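Local structure of aminoacyltransferase FemA (Staphylococcus aureus, 1LRZ) at residues Y115-H118 against I122-N125. The protein adds glycines 2 and 3 of the pentaglycine interpeptide bridge of staphylococcal peptidoglycan, taking them from glycyl-tRNA. Sequence-based numbering, arbitrary orientation.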
loop_
_atom_site.group_PDB
_atom_site.type_symbol
_atom_site.label_atom_id
_atom_site.label_comp_id
_atom_site.label_asym_id
_atom_site.label_seq_id
_atom_site.Cartn_x
_atom_site.Cartn_y
_atom_site.Cartn_z
ATOM N N TYR A 115 17.020 -7.415 -3.622
ATOM C CA TYR A 115 15.850 -7.444 -4.499
ATOM C C TYR A 115 15.616 -8.915 -4.814
ATOM O O TYR A 115 16.568 -9.655 -5.036
ATOM C CB TYR A 115 16.127 -6.699 -5.802
ATOM C CG TYR A 115 16.466 -5.248 -5.592
ATOM C CD1 TYR A 115 17.750 -4.760 -5.856
ATOM C CD2 TYR A 115 15.501 -4.360 -5.120
ATOM C CE1 TYR A 115 18.061 -3.411 -5.649
ATOM C CE2 TYR A 115 15.797 -3.016 -4.912
ATOM C CZ TYR A 115 17.072 -2.551 -5.175
ATOM O OH TYR A 115 17.345 -1.226 -4.971
ATOM N N LEU A 116 14.357 -9.337 -4.826
ATOM C CA LEU A 116 14.021 -10.731 -5.117
ATOM C C LEU A 116 12.812 -10.779 -6.038
ATOM O O LEU A 116 12.180 -9.746 -6.272
ATOM C CB LEU A 116 13.667 -11.479 -3.818
ATOM C CG LEU A 116 14.743 -11.518 -2.716
ATOM C CD1 LEU A 116 14.590 -10.322 -1.779
ATOM C CD2 LEU A 116 14.606 -12.788 -1.924
ATOM N N ASN A 117 12.500 -11.960 -6.574
ATOM C CA ASN A 117 11.281 -12.105 -7.370
ATOM C C ASN A 117 10.289 -12.744 -6.404
ATOM O O ASN A 117 10.652 -13.082 -5.270
ATOM C CB ASN A 117 11.480 -12.990 -8.618
ATOM C CG ASN A 117 11.988 -14.399 -8.294
ATOM O OD1 ASN A 117 11.678 -14.975 -7.251
ATOM N ND2 ASN A 117 12.749 -14.967 -9.223
ATOM N N HIS A 118 9.041 -12.917 -6.822
ATOM C CA HIS A 118 8.048 -13.494 -5.927
ATOM C C HIS A 118 8.140 -14.996 -5.721
ATOM O O HIS A 118 7.231 -15.594 -5.144
ATOM C CB HIS A 118 6.642 -13.111 -6.378
ATOM C CG HIS A 118 6.331 -11.658 -6.185
ATOM N ND1 HIS A 118 7.058 -10.656 -6.795
ATOM C CD2 HIS A 118 5.352 -11.036 -5.482
ATOM C CE1 HIS A 118 6.537 -9.482 -6.485
ATOM N NE2 HIS A 118 5.499 -9.684 -5.688
ATOM N N ILE A 122 16.827 -14.393 -5.062
ATOM C CA ILE A 122 17.485 -13.094 -5.051
ATOM C C ILE A 122 17.811 -12.675 -6.487
ATOM O O ILE A 122 18.414 -13.437 -7.247
ATOM C CB ILE A 122 18.784 -13.132 -4.229
ATOM C CG1 ILE A 122 18.451 -13.369 -2.750
ATOM C CG2 ILE A 122 19.577 -11.835 -4.441
ATOM C CD1 ILE A 122 19.673 -13.650 -1.875
ATOM N N THR A 123 17.390 -11.474 -6.866
ATOM C CA THR A 123 17.657 -10.986 -8.211
ATOM C C THR A 123 18.775 -9.947 -8.217
ATOM O O THR A 123 19.342 -9.656 -9.270
ATOM C CB THR A 123 16.396 -10.362 -8.866
ATOM O OG1 THR A 123 15.828 -9.381 -7.990
ATOM C CG2 THR A 123 15.356 -11.437 -9.162
ATOM N N GLY A 124 19.088 -9.383 -7.052
ATOM C CA GLY A 124 20.159 -8.401 -6.994
ATOM C C GLY A 124 20.422 -7.881 -5.590
ATOM O O GLY A 124 19.595 -8.029 -4.705
ATOM N N ASN A 125 21.592 -7.284 -5.394
ATOM C CA ASN A 125 21.983 -6.702 -4.115
ATOM C C ASN A 125 21.777 -5.189 -4.275
ATOM O O ASN A 125 22.128 -4.626 -5.323
ATOM C CB ASN A 125 23.457 -7.000 -3.843
ATOM C CG ASN A 125 23.909 -6.485 -2.501
ATOM O OD1 ASN A 125 23.751 -7.154 -1.481
ATOM N ND2 ASN A 125 24.457 -5.278 -2.489
HETATM O O HOH W 1 13.599 -8.349 -8.764
#
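Tyr115 O takes two backbone N-H groups from the facing strand: Thr123 N at 2.7 Å, with an N-H...O angle of 160°, and Gly124 N, longer and more bent at 3.2 Å. Both donors reach the carbonyl from one face of its plane and stand well off that plane, Gly124 N slightly further than Thr123 N. Tyr115 N returns a nearly straight bond (172°) to Gly124 O, 2.9 Å away. Two consecutive residues, Thr123 and Gly124, thus stand opposite the single Tyr115, which defines a classic beta bulge; beyond it Leu116 pairs with Ile122 in a non-hydrogen-bonded position. The bulge sits in the antiparallel hairpin of strands 112-116 and 122-125, the latter an outermost strand of its mixed sheet within this chain, while strand 389-393 flanks 112-116 with Ile391 against Tyr115 and Ile390 against Leu116.

The Thr123 side chain lies at the shift in register, its hydroxyl near Tyr115 and its methyl near Asn117. With Thr123 OG1 flanked by the backbone N and C of its own residue (chi1 52°), the hydroxyl comes to 3.5 Å from Tyr115 CB and 2.6 Å from a water oxygen. That water accepts from OG1 and donates to Leu116 O, tying the hydroxyl to the opposite strand. The Thr123 methyl, CG2, is swung to the far side from C and meets Asn117 N at 3.9 Å. The Tyr115 ring meets the Gly124 carbonyl obliquely through CD1. Leu116 and Ile122 send their side chains on diverging courses from the backbone, yet Leu116 CD2 still packs 4.0 Å from Ile122 CG1, and Leu116 CG rests against Ile122 CA. Past the strand end, Asn117 turns its amide to the connecting loop, where OD1 accepts from Asp119 N and ND2 bonds to Glu121 OE2.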